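Local coordinates for hypothetical protein PAE2754 (Pyrobaculum aerophilum, PDB 1V8P), which acts as a PIN-domain exonuclease, probably with magnesium as cofactor, and is probably the toxic ribonuclease of a type II toxin-antitoxin system, at residues P99-V104 against L113-A118; L129-Q134 against A140-A145; A39-Y44 against K87-S92; V28-D33 against E149-R154. The protein carries 1 engineered substitution. One frame throughout, in Å; residues are numbered along the deposited sequence.

Interaction 1. Residues P99-V104 against L113-A118; sequences PPLDEV and LTFYDA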
loop_
_atom_site.group_PDB
_atom_site.type_symbol
_atom_site.label_atom_id
_atom_site.label_comp_id
_atom_site.label_asym_id
_atom_site.label_seq_id
_atom_site.Cartn_x
_atom_site.Cartn_y
_atom_site.Cartn_z
ATOM N N PRO C 99 5.462 -9.631 18.361
ATOM C CA PRO C 99 4.509 -10.730 18.559
ATOM C C PRO C 99 4.886 -11.943 17.708
ATOM O O PRO C 99 5.681 -11.839 16.789
ATOM C CB PRO C 99 3.188 -10.133 18.079
ATOM C CG PRO C 99 3.397 -8.660 18.214
ATOM C CD PRO C 99 4.799 -8.451 17.785
ATOM N N PRO C 100 4.320 -13.115 18.014
ATOM C CA PRO C 100 4.607 -14.330 17.242
ATOM C C PRO C 100 3.966 -14.133 15.875
ATOM O O PRO C 100 2.793 -13.789 15.796
ATOM C CB PRO C 100 3.884 -15.419 18.033
ATOM C CG PRO C 100 3.873 -14.893 19.409
ATOM C CD PRO C 100 3.546 -13.440 19.222
ATOM N N LEU C 101 4.699 -14.340 14.794
ATOM C CA LEU C 101 4.090 -14.126 13.480
ATOM C C LEU C 101 2.788 -14.904 13.260
ATOM O O LEU C 101 1.761 -14.314 12.928
ATOM C CB LEU C 101 5.079 -14.468 12.356
ATOM C CG LEU C 101 4.486 -14.337 10.945
ATOM C CD1 LEU C 101 5.225 -13.269 10.189
ATOM C CD2 LEU C 101 4.575 -15.667 10.197
ATOM N N ASP C 102 2.831 -16.221 13.452
ATOM C CA ASP C 102 1.669 -17.093 13.248
ATOM C C ASP C 102 0.385 -16.681 13.987
ATOM O O ASP C 102 -0.704 -16.727 13.413
ATOM C CB ASP C 102 2.051 -18.547 13.576
ATOM C CG ASP C 102 2.476 -18.742 15.025
ATOM O OD1 ASP C 102 3.155 -17.857 15.603
ATOM O OD2 ASP C 102 2.141 -19.803 15.582
ATOM N N GLU C 103 0.509 -16.269 15.243
ATOM C CA GLU C 103 -0.650 -15.823 16.011
ATOM C C GLU C 103 -1.293 -14.646 15.298
ATOM O O GLU C 103 -2.485 -14.661 14.994
ATOM C CB GLU C 103 -0.231 -15.368 17.405
ATOM C CG GLU C 103 0.384 -16.454 18.256
ATOM C CD GLU C 103 -0.644 -17.375 18.864
ATOM O OE1 GLU C 103 -1.420 -18.003 18.099
ATOM O OE2 GLU C 103 -0.669 -17.467 20.117
ATOM N N VAL C 104 -0.487 -13.626 15.034
ATOM C CA VAL C 104 -0.962 -12.437 14.355
ATOM C C VAL C 104 -1.624 -12.768 13.020
ATOM O O VAL C 104 -2.710 -12.259 12.722
ATOM C CB VAL C 104 0.193 -11.432 14.118
ATOM C CG1 VAL C 104 -0.294 -10.243 13.294
ATOM C CG2 VAL C 104 0.734 -10.965 15.453
ATOM N N LEU C 113 -8.326 -8.193 8.989
ATOM C CA LEU C 113 -7.467 -7.046 9.211
ATOM C C LEU C 113 -6.182 -7.282 8.440
ATOM O O LEU C 113 -5.888 -8.409 8.040
ATOM C CB LEU C 113 -7.109 -6.922 10.685
ATOM C CG LEU C 113 -8.157 -6.472 11.689
ATOM C CD1 LEU C 113 -7.627 -6.726 13.083
ATOM C CD2 LEU C 113 -8.477 -4.999 11.474
ATOM N N THR C 114 -5.416 -6.219 8.228
ATOM C CA THR C 114 -4.137 -6.356 7.549
ATOM C C THR C 114 -3.242 -6.983 8.605
ATOM O O THR C 114 -3.551 -6.917 9.799
ATOM C CB THR C 114 -3.521 -4.999 7.203
ATOM O OG1 THR C 114 -3.471 -4.200 8.391
ATOM C CG2 THR C 114 -4.319 -4.297 6.125
ATOM N N PHE C 115 -2.134 -7.578 8.189
ATOM C CA PHE C 115 -1.237 -8.159 9.167
ATOM C C PHE C 115 -0.709 -7.051 10.091
ATOM O O PHE C 115 -0.491 -7.269 11.269
ATOM C CB PHE C 115 -0.073 -8.855 8.463
ATOM C CG PHE C 115 0.959 -9.407 9.406
ATOM C CD1 PHE C 115 0.977 -10.764 9.724
ATOM C CD2 PHE C 115 1.897 -8.572 9.983
ATOM C CE1 PHE C 115 1.925 -11.281 10.606
ATOM C CE2 PHE C 115 2.846 -9.074 10.865
ATOM C CZ PHE C 115 2.861 -10.437 11.177
ATOM N N TYR C 116 -0.521 -5.854 9.553
ATOM C CA TYR C 116 -0.007 -4.751 10.359
ATOM C C TYR C 116 -0.976 -4.391 11.465
ATOM O O TYR C 116 -0.596 -4.390 12.623
ATOM C CB TYR C 116 0.287 -3.530 9.487
ATOM C CG TYR C 116 1.427 -3.748 8.540
ATOM C CD1 TYR C 116 2.724 -3.896 9.009
ATOM C CD2 TYR C 116 1.216 -3.831 7.163
ATOM C CE1 TYR C 116 3.797 -4.118 8.133
ATOM C CE2 TYR C 116 2.282 -4.054 6.280
ATOM C CZ TYR C 116 3.575 -4.194 6.776
ATOM O OH TYR C 116 4.643 -4.393 5.919
ATOM N N ASP C 117 -2.227 -4.099 11.117
ATOM C CA ASP C 117 -3.234 -3.767 12.122
ATOM C C ASP C 117 -3.472 -4.934 13.106
ATOM O O ASP C 117 -3.730 -4.702 14.272
ATOM C CB ASP C 117 -4.554 -3.364 11.438
ATOM C CG ASP C 117 -4.489 -1.965 10.795
ATOM O OD1 ASP C 117 -5.327 -1.666 9.911
ATOM O OD2 ASP C 117 -3.607 -1.156 11.173
ATOM N N ALA C 118 -3.358 -6.180 12.648
ATOM C CA ALA C 118 -3.570 -7.337 13.521
ATOM C C ALA C 118 -2.473 -7.481 14.558
ATOM O O ALA C 118 -2.691 -8.091 15.612
ATOM C CB ALA C 118 -3.679 -8.614 12.716
#
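The Phe115 ring carries Val104 on one face. CG1 of Val104 lies 3.6 Å above the plane of the Phe115 ring, displaced from the centre toward the rim, in a CH-pi contact. The line from this methyl to the ring centroid runs 15° off the ring normal. Leu101 comes in obliquely, with its CD1 3.8 Å from Phe115 CZ. Both side chains cross that of Phe115 at about a right angle. The phenylalanine reaches them because its CG stands opposite the backbone N (chi1 176°), which carries the ring out toward helix 101-111. Val104 CG1 also touches Ala118 CB at 3.8 Å, so this one methyl fits between the ring and the next turn of helix 115-127. That helix opens at Thr114, the N-cap, whose OG1 accepts from Asp117 N at 3.0 Å and 165°. Asp117, a predicted magnesium ligand, has its CB directed away from segment 99-104. Thr114 packs on Trp69 and Tyr116 on Asn66, both of the second subunit. The contact between the two segments is apolar and buried. It holds consecutive helices of the PIN domain together by dispersion and shape, with no polar bond between the segments.

Interaction 2. Residues L129-Q134 against A140-A145; sequences LVLVTQ and AKTKGA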
loop_
_atom_site.group_PDB
_atom_site.type_symbol
_atom_site.label_atom_id
_atom_site.label_comp_id
_atom_site.label_asym_id
_atom_site.label_seq_id
_atom_site.Cartn_x
_atom_site.Cartn_y
_atom_site.Cartn_z
ATOM N N LEU C 129 -3.874 -5.023 27.475
ATOM C CA LEU C 129 -3.527 -3.616 27.369
ATOM C C LEU C 129 -4.657 -2.965 26.597
ATOM O O LEU C 129 -5.390 -3.646 25.894
ATOM C CB LEU C 129 -2.214 -3.458 26.601
ATOM C CG LEU C 129 -0.947 -4.025 27.254
ATOM C CD1 LEU C 129 0.117 -4.236 26.183
ATOM C CD2 LEU C 129 -0.446 -3.074 28.353
ATOM N N VAL C 130 -4.812 -1.655 26.732
ATOM C CA VAL C 130 -5.866 -0.961 25.996
ATOM C C VAL C 130 -5.263 -0.422 24.718
ATOM O O VAL C 130 -4.334 0.377 24.766
ATOM C CB VAL C 130 -6.446 0.231 26.779
ATOM C CG1 VAL C 130 -7.364 1.035 25.878
ATOM C CG2 VAL C 130 -7.207 -0.261 28.016
ATOM N N LEU C 131 -5.788 -0.849 23.575
ATOM C CA LEU C 131 -5.266 -0.375 22.308
ATOM C C LEU C 131 -5.779 1.040 22.027
ATOM O O LEU C 131 -6.983 1.290 22.052
ATOM C CB LEU C 131 -5.710 -1.296 21.160
ATOM C CG LEU C 131 -4.914 -1.325 19.838
ATOM C CD1 LEU C 131 -5.833 -1.729 18.694
ATOM C CD2 LEU C 131 -4.308 0.012 19.533
ATOM N N VAL C 132 -4.867 1.969 21.775
ATOM C CA VAL C 132 -5.279 3.318 21.410
ATOM C C VAL C 132 -4.994 3.414 19.893
ATOM O O VAL C 132 -3.867 3.214 19.433
ATOM C CB VAL C 132 -4.497 4.397 22.189
ATOM C CG1 VAL C 132 -5.124 5.773 21.931
ATOM C CG2 VAL C 132 -4.531 4.078 23.695
ATOM N N THR C 133 -6.037 3.678 19.121
ATOM C CA THR C 133 -5.930 3.761 17.674
ATOM C C THR C 133 -6.914 4.798 17.165
ATOM O O THR C 133 -7.887 5.130 17.830
ATOM C CB THR C 133 -6.254 2.381 17.013
ATOM O OG1 THR C 133 -6.358 2.522 15.591
ATOM C CG2 THR C 133 -7.561 1.826 17.552
ATOM N N GLN C 134 -6.658 5.307 15.974
ATOM C CA GLN C 134 -7.530 6.304 15.406
ATOM C C GLN C 134 -8.355 5.654 14.298
ATOM O O GLN C 134 -9.283 6.273 13.773
ATOM C CB GLN C 134 -6.684 7.463 14.868
ATOM C CG GLN C 134 -7.350 8.818 14.930
ATOM C CD GLN C 134 -7.597 9.280 16.344
ATOM O OE1 GLN C 134 -7.128 8.675 17.288
ATOM N NE2 GLN C 134 -8.332 10.361 16.492
ATOM N N ALA C 140 -13.267 -1.246 16.221
ATOM C CA ALA C 140 -14.359 -2.199 16.165
ATOM C C ALA C 140 -13.959 -3.635 16.490
ATOM O O ALA C 140 -14.661 -4.330 17.218
ATOM C CB ALA C 140 -15.015 -2.153 14.776
ATOM N N LYS C 141 -12.830 -4.074 15.954
ATOM C CA LYS C 141 -12.410 -5.443 16.140
ATOM C C LYS C 141 -11.406 -5.724 17.256
ATOM O O LYS C 141 -10.914 -6.844 17.387
ATOM C CB LYS C 141 -11.900 -5.956 14.798
ATOM C CG LYS C 141 -12.933 -5.754 13.682
ATOM C CD LYS C 141 -12.414 -6.161 12.311
ATOM C CE LYS C 141 -13.500 -6.059 11.257
ATOM N NZ LYS C 141 -12.982 -6.428 9.903
ATOM N N THR C 142 -11.115 -4.714 18.063
ATOM C CA THR C 142 -10.183 -4.865 19.159
ATOM C C THR C 142 -10.871 -4.515 20.476
ATOM O O THR C 142 -11.146 -3.353 20.766
ATOM C CB THR C 142 -8.940 -3.958 18.984
ATOM O OG1 THR C 142 -8.359 -4.195 17.701
ATOM C CG2 THR C 142 -7.897 -4.262 20.062
ATOM N N LYS C 143 -11.119 -5.543 21.278
ATOM C CA LYS C 143 -11.784 -5.393 22.560
ATOM C C LYS C 143 -11.092 -4.442 23.508
ATOM O O LYS C 143 -9.928 -4.630 23.844
ATOM C CB LYS C 143 -11.932 -6.769 23.207
ATOM C CG LYS C 143 -12.506 -7.777 22.237
ATOM C CD LYS C 143 -12.723 -9.120 22.866
ATOM C CE LYS C 143 -12.761 -10.196 21.774
ATOM N NZ LYS C 143 -13.586 -9.751 20.602
ATOM N N GLY C 144 -11.823 -3.423 23.941
ATOM C CA GLY C 144 -11.271 -2.450 24.860
ATOM C C GLY C 144 -10.548 -1.287 24.207
ATOM O O GLY C 144 -10.057 -0.402 24.916
ATOM N N ALA C 145 -10.494 -1.265 22.873
ATOM C CA ALA C 145 -9.796 -0.196 22.159
ATOM C C ALA C 145 -10.492 1.152 22.205
ATOM O O ALA C 145 -11.711 1.256 22.097
ATOM C CB ALA C 145 -9.556 -0.601 20.712
#
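A type II beta turn, Thr142 to Ala145, brings the chain back from helix 136-141 and sets Thr142, Gly144 and Ala145 against strand 130-132. Ala145 N bonds to Thr142 O at 3.0 Å and closes the turn. Gly144 has phi 88° and psi 0°, the usual shape for the third position of such a turn. Gly144 O lies 3.2 Å from Val130 CG1, a van der Waals contact. Leu131 meets both ends of the turn. Leu131 CD1 rests on Thr142 CG2 at 3.5 Å, with the two side chains crossing at about a right angle. Leu131 CB lies 3.9 Å from Ala145 CB. In this chain 130-132 is an outermost strand of the parallel PIN-domain sheet, and the turn covers part of its outer flank. Beyond the turn, Leu131 and Ile146 share a backbone hydrogen bond. One residue before Ile146, at the end of the turn, Ala145 CA approaches Leu131 O at 3.2 Å in a CA-H...O contact with 129° at the hydrogen. Thr142 OG1 is held by Leu138 O, and the CG2 methyl faces Leu131. Thr133 CG2 reaches Ala145 CB loosely, at 4.5 Å. Thr133 OG1 is hydrogen-bonded to Asp33 OD2 and Asp135 N, next to the predicted magnesium site.

Interaction 3. Residues A39-Y44 against K87-S92; sequences ALAAHY and KKVLSS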
loop_
_atom_site.group_PDB
_atom_site.type_symbol
_atom_site.label_atom_id
_atom_site.label_comp_id
_atom_site.label_asym_id
_atom_site.label_seq_id
_atom_site.Cartn_x
_atom_site.Cartn_y
_atom_site.Cartn_z
ATOM N N ALA C 39 -1.625 11.422 16.131
ATOM C CA ALA C 39 -2.486 12.449 16.721
ATOM C C ALA C 39 -1.825 12.988 17.995
ATOM O O ALA C 39 -1.720 14.197 18.194
ATOM C CB ALA C 39 -3.868 11.869 17.045
ATOM N N LEU C 40 -1.372 12.072 18.843
ATOM C CA LEU C 40 -0.712 12.414 20.091
ATOM C C LEU C 40 0.479 13.354 19.909
ATOM O O LEU C 40 0.779 14.164 20.795
ATOM C CB LEU C 40 -0.239 11.134 20.786
ATOM C CG LEU C 40 -1.329 10.226 21.353
ATOM C CD1 LEU C 40 -0.735 8.878 21.755
ATOM C CD2 LEU C 40 -1.993 10.919 22.535
ATOM N N ALA C 41 1.162 13.240 18.773
ATOM C CA ALA C 41 2.338 14.068 18.511
ATOM C C ALA C 41 2.095 15.558 18.725
ATOM O O ALA C 41 3.029 16.304 18.976
ATOM C CB ALA C 41 2.863 13.816 17.091
ATOM N N ALA C 42 0.841 15.983 18.638
ATOM C CA ALA C 42 0.487 17.392 18.821
ATOM C C ALA C 42 -0.205 17.645 20.161
ATOM O O ALA C 42 -0.920 18.636 20.318
ATOM C CB ALA C 42 -0.419 17.851 17.679
ATOM N N HIS C 43 0.004 16.753 21.121
ATOM C CA HIS C 43 -0.606 16.891 22.437
ATOM C C HIS C 43 0.379 16.444 23.504
ATOM O O HIS C 43 -0.021 15.918 24.538
ATOM C CB HIS C 43 -1.872 16.031 22.537
ATOM C CG HIS C 43 -2.991 16.481 21.650
ATOM N ND1 HIS C 43 -3.747 17.604 21.916
ATOM C CD2 HIS C 43 -3.491 15.952 20.507
ATOM C CE1 HIS C 43 -4.664 17.745 20.975
ATOM N NE2 HIS C 43 -4.530 16.756 20.108
ATOM N N TYR C 44 1.666 16.653 23.237
ATOM C CA TYR C 44 2.741 16.275 24.155
ATOM C C TYR C 44 2.389 16.464 25.633
ATOM O O TYR C 44 2.383 15.508 26.404
ATOM C CB TYR C 44 3.993 17.094 23.849
ATOM C CG TYR C 44 5.284 16.452 24.316
ATOM C CD1 TYR C 44 5.870 15.409 23.586
ATOM C CD2 TYR C 44 5.941 16.900 25.465
ATOM C CE1 TYR C 44 7.085 14.831 23.987
ATOM C CE2 TYR C 44 7.158 16.329 25.877
ATOM C CZ TYR C 44 7.723 15.298 25.131
ATOM O OH TYR C 44 8.929 14.740 25.499
ATOM N N LYS C 87 10.547 12.107 16.026
ATOM C CA LYS C 87 11.557 11.239 16.615
ATOM C C LYS C 87 11.540 11.307 18.140
ATOM O O LYS C 87 11.562 10.274 18.814
ATOM C CB LYS C 87 12.939 11.637 16.091
ATOM C CG LYS C 87 14.073 10.777 16.581
ATOM C CD LYS C 87 15.377 11.258 15.998
ATOM C CE LYS C 87 16.524 10.331 16.345
ATOM N NZ LYS C 87 17.747 10.759 15.603
ATOM N N LYS C 88 11.494 12.527 18.670
ATOM C CA LYS C 88 11.483 12.757 20.115
ATOM C C LYS C 88 10.222 12.153 20.712
ATOM O O LYS C 88 10.263 11.489 21.745
ATOM C CB LYS C 88 11.551 14.268 20.437
ATOM C CG LYS C 88 12.737 14.989 19.814
ATOM C CD LYS C 88 13.418 15.917 20.804
ATOM C CE LYS C 88 14.596 16.664 20.183
ATOM N NZ LYS C 88 14.120 17.699 19.216
ATOM N N VAL C 89 9.101 12.399 20.051
ATOM C CA VAL C 89 7.822 11.861 20.482
ATOM C C VAL C 89 7.929 10.340 20.596
ATOM O O VAL C 89 7.512 9.764 21.589
ATOM C CB VAL C 89 6.725 12.215 19.486
ATOM C CG1 VAL C 89 5.455 11.466 19.830
ATOM C CG2 VAL C 89 6.495 13.722 19.491
ATOM N N LEU C 90 8.505 9.695 19.592
ATOM C CA LEU C 90 8.633 8.244 19.630
ATOM C C LEU C 90 9.572 7.759 20.717
ATOM O O LEU C 90 9.384 6.678 21.262
ATOM C CB LEU C 90 9.114 7.697 18.280
ATOM C CG LEU C 90 8.076 7.652 17.164
ATOM C CD1 LEU C 90 8.745 7.255 15.854
ATOM C CD2 LEU C 90 6.989 6.656 17.527
ATOM N N SER C 91 10.586 8.550 21.035
ATOM C CA SER C 91 11.539 8.136 22.052
ATOM C C SER C 91 10.898 8.059 23.436
ATOM O O SER C 91 11.397 7.365 24.317
ATOM C CB SER C 91 12.720 9.107 22.086
ATOM O OG SER C 91 12.342 10.364 22.616
ATOM N N SER C 92 9.782 8.761 23.619
ATOM C CA SER C 92 9.084 8.788 24.902
ATOM C C SER C 92 8.331 7.516 25.276
ATOM O O SER C 92 7.960 7.338 26.435
ATOM C CB SER C 92 8.097 9.955 24.935
ATOM O OG SER C 92 8.746 11.174 24.625
#
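Ala41 and Tyr44 meet Val89 and Ser92 through a small set of contacts. The apolar part centres on Val89. Val89 CG1 lies 4.3 Å from Ala41 CA, and Val89 CG2 lies 4.4 Å from Ala41 CB. Val89 CG2 is also 4.5 Å from Tyr44 CD1 and approaches the tyrosine ring obliquely. These are loose contacts. The polar part lies at the far end of the ring. Tyr44 OH is 3.7 Å from Ser92 OG, a long approach that is not counted as a hydrogen bond. A chi1 of -157° swings the Tyr44 ring over to the other segment and brings its hydroxyl there. Ser92 OG has a partner of its own: it donates to Lys88 O at 3.3 Å, with 141° at the carbonyl oxygen. Ser91 OG donates to the same oxygen. A type I turn from Leu40 to His43, closed by His43 N to Leu40 O, shapes the segment that carries Ala41. Ala41 O in this turn accepts from His85 NE2. The contact joins segment 39-44, on helix 34-40, to segment 87-92, on helix 79-91. Helix 44-48 lies alongside: Trp47 meets Tyr44 edge-to-face and also touches Val89 and Ser92. Leu37 of helix 34-40 packs on Val89 and Leu90, and Leu90 also meets Leu101 of the second subunit.

Interaction 4. Residues V28-D33 against E149-R154; sequences VEYLVD and ETLLVR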
loop_
_atom_site.group_PDB
_atom_site.type_symbol
_atom_site.label_atom_id
_atom_site.label_comp_id
_atom_site.label_asym_id
_atom_site.label_seq_id
_atom_site.Cartn_x
_atom_site.Cartn_y
_atom_site.Cartn_z
ATOM N N VAL C 28 2.870 -0.265 32.031
ATOM C CA VAL C 28 2.190 0.002 30.777
ATOM C C VAL C 28 0.726 -0.418 30.809
ATOM O O VAL C 28 0.405 -1.544 31.183
ATOM C CB VAL C 28 2.904 -0.723 29.607
ATOM C CG1 VAL C 28 2.192 -0.439 28.288
ATOM C CG2 VAL C 28 4.345 -0.277 29.538
ATOM N N GLU C 29 -0.159 0.492 30.411
ATOM C CA GLU C 29 -1.600 0.228 30.371
ATOM C C GLU C 29 -2.113 0.360 28.929
ATOM O O GLU C 29 -3.108 -0.261 28.546
ATOM C CB GLU C 29 -2.350 1.225 31.270
ATOM C CG GLU C 29 -2.177 1.042 32.775
ATOM C CD GLU C 29 -2.639 2.262 33.585
ATOM O OE1 GLU C 29 -3.756 2.775 33.338
ATOM O OE2 GLU C 29 -1.885 2.715 34.480
ATOM N N TYR C 30 -1.426 1.156 28.123
ATOM C CA TYR C 30 -1.859 1.352 26.745
ATOM C C TYR C 30 -0.847 1.019 25.640
ATOM O O TYR C 30 0.356 1.263 25.779
ATOM C CB TYR C 30 -2.306 2.797 26.545
ATOM C CG TYR C 30 -3.283 3.295 27.569
ATOM C CD1 TYR C 30 -2.847 3.933 28.735
ATOM C CD2 TYR C 30 -4.652 3.135 27.376
ATOM C CE1 TYR C 30 -3.757 4.402 29.681
ATOM C CE2 TYR C 30 -5.573 3.597 28.310
ATOM C CZ TYR C 30 -5.123 4.234 29.458
ATOM O OH TYR C 30 -6.053 4.723 30.353
ATOM N N LEU C 31 -1.359 0.451 24.548
ATOM C CA LEU C 31 -0.574 0.138 23.360
ATOM C C LEU C 31 -1.053 1.174 22.341
ATOM O O LEU C 31 -2.241 1.203 22.001
ATOM C CB LEU C 31 -0.879 -1.268 22.828
ATOM C CG LEU C 31 -0.196 -1.597 21.493
ATOM C CD1 LEU C 31 1.315 -1.504 21.659
ATOM C CD2 LEU C 31 -0.578 -2.990 21.019
ATOM N N VAL C 32 -0.142 2.024 21.874
ATOM C CA VAL C 32 -0.475 3.078 20.916
ATOM C C VAL C 32 -0.037 2.723 19.504
ATOM O O VAL C 32 1.083 2.263 19.308
ATOM C CB VAL C 32 0.201 4.408 21.321
ATOM C CG1 VAL C 32 -0.091 5.473 20.306
ATOM C CG2 VAL C 32 -0.277 4.839 22.688
ATOM N N ASP C 33 -0.905 2.932 18.516
ATOM C CA ASP C 33 -0.525 2.611 17.138
ATOM C C ASP C 33 -0.167 3.872 16.327
ATOM O O ASP C 33 -0.321 5.000 16.806
ATOM C CB ASP C 33 -1.618 1.762 16.446
ATOM C CG ASP C 33 -2.725 2.592 15.820
ATOM O OD1 ASP C 33 -2.842 3.805 16.106
ATOM O OD2 ASP C 33 -3.498 2.002 15.038
ATOM N N GLU C 149 -8.832 10.722 21.839
ATOM C CA GLU C 149 -9.641 11.602 22.682
ATOM C C GLU C 149 -10.025 10.897 23.986
ATOM O O GLU C 149 -9.949 11.470 25.078
ATOM C CB GLU C 149 -10.911 12.016 21.942
ATOM C CG GLU C 149 -11.700 13.115 22.634
ATOM C CD GLU C 149 -13.044 13.386 21.966
ATOM O OE1 GLU C 149 -13.531 14.538 22.041
ATOM O OE2 GLU C 149 -13.623 12.445 21.375
ATOM N N THR C 150 -10.447 9.646 23.853
ATOM C CA THR C 150 -10.837 8.849 25.001
ATOM C C THR C 150 -9.624 8.643 25.893
ATOM O O THR C 150 -9.730 8.650 27.121
ATOM C CB THR C 150 -11.369 7.487 24.544
ATOM O OG1 THR C 150 -12.528 7.675 23.718
ATOM C CG2 THR C 150 -11.722 6.636 25.735
ATOM N N LEU C 151 -8.463 8.453 25.274
ATOM C CA LEU C 151 -7.248 8.262 26.045
ATOM C C LEU C 151 -6.940 9.525 26.836
ATOM O O LEU C 151 -6.643 9.459 28.025
ATOM C CB LEU C 151 -6.060 7.924 25.134
ATOM C CG LEU C 151 -4.674 7.917 25.801
ATOM C CD1 LEU C 151 -4.654 6.921 26.959
ATOM C CD2 LEU C 151 -3.607 7.567 24.778
ATOM N N LEU C 152 -7.021 10.678 26.178
ATOM C CA LEU C 152 -6.731 11.931 26.851
ATOM C C LEU C 152 -7.629 12.189 28.061
ATOM O O LEU C 152 -7.143 12.600 29.116
ATOM C CB LEU C 152 -6.801 13.109 25.861
ATOM C CG LEU C 152 -5.654 13.143 24.848
ATOM C CD1 LEU C 152 -5.792 14.347 23.960
ATOM C CD2 LEU C 152 -4.316 13.165 25.581
ATOM N N VAL C 153 -8.930 11.950 27.932
ATOM C CA VAL C 153 -9.785 12.191 29.080
ATOM C C VAL C 153 -9.368 11.297 30.241
ATOM O O VAL C 153 -9.178 11.785 31.350
ATOM C CB VAL C 153 -11.277 11.963 28.758
ATOM C CG1 VAL C 153 -11.760 13.012 27.784
ATOM C CG2 VAL C 153 -11.483 10.592 28.174
ATOM N N ARG C 154 -9.205 9.997 29.992
ATOM C CA ARG C 154 -8.819 9.069 31.053
ATOM C C ARG C 154 -7.552 9.502 31.777
ATOM O O ARG C 154 -7.391 9.226 32.961
ATOM C CB ARG C 154 -8.597 7.654 30.506
ATOM C CG ARG C 154 -9.818 6.983 29.939
ATOM C CD ARG C 154 -9.533 5.530 29.589
ATOM N NE ARG C 154 -10.693 4.909 28.960
ATOM C CZ ARG C 154 -10.839 3.605 28.744
ATOM N NH1 ARG C 154 -9.888 2.759 29.110
ATOM N NH2 ARG C 154 -11.945 3.142 28.163
#
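Tyr30 crosses from the sheet to Leu151 and Arg154 of helix 148-156. Its CB already points at the helix. From CG onward every ring carbon meets the same atom, Leu151 CD1. Tyr30 CG is 3.9 Å from Leu151 CD1. Tyr30 CZ is 3.7 Å from Leu151 CD1. Leu151 CD1 sits over the centre of one face of the Tyr30 ring, 3.5 Å from the centroid and only 6° off the normal, a well-centred CH-pi contact. At the tip, Tyr30 OH lies 3.7 Å from Arg154 CD and 3.9 Å from Arg154 CB, so it touches the aliphatic part of the arginine. The strand 30-32 that carries the ring is an inner strand of the parallel sheet of the PIN domain. Its backbone bonds to Val130 on one flank and to Ala55 on the other. Tyr30 and Leu151 lie on one face of the sheet, where Val132 touches both. Leu31 turns to helix 115-127, where it packs on Tyr120, Val123 and Ala124. The sheet is thus covered by helices on both faces. Arg154 is extended from CG to NE and brings NH1 to the edge of the tyrosine ring, near its plane. The guanidinium and ring planes are 60° apart, so the two groups are not stacked. The strand leads into Asp33, a predicted magnesium ligand that takes no part in this contact. Asp33 is also an N-cap, and its OD1 accepts from Ala36 N.

In the fold
Interaction 4 joins the first strand to the last helix, and along the chain it encloses the other three. Within that span interaction 3 comes first, then interaction 1, then interaction 2. Interactions 2 and 4 are about 9 Å apart between centres and share the sheet, where strands 30-32 and 130-132 are hydrogen-bonded neighbours. Interaction 3 touches interaction 4 through Leu40 and Val32. Interaction 1 touches interaction 2 through Leu113 and Lys141. Interactions 1 and 3 are about 25 Å apart between centres, on opposite sides of the chain's centre, and both reach the second subunit. The fold brings Asp33 of interaction 4 and Asp117 of interaction 1, distant along the chain, together at what is probably one magnesium site.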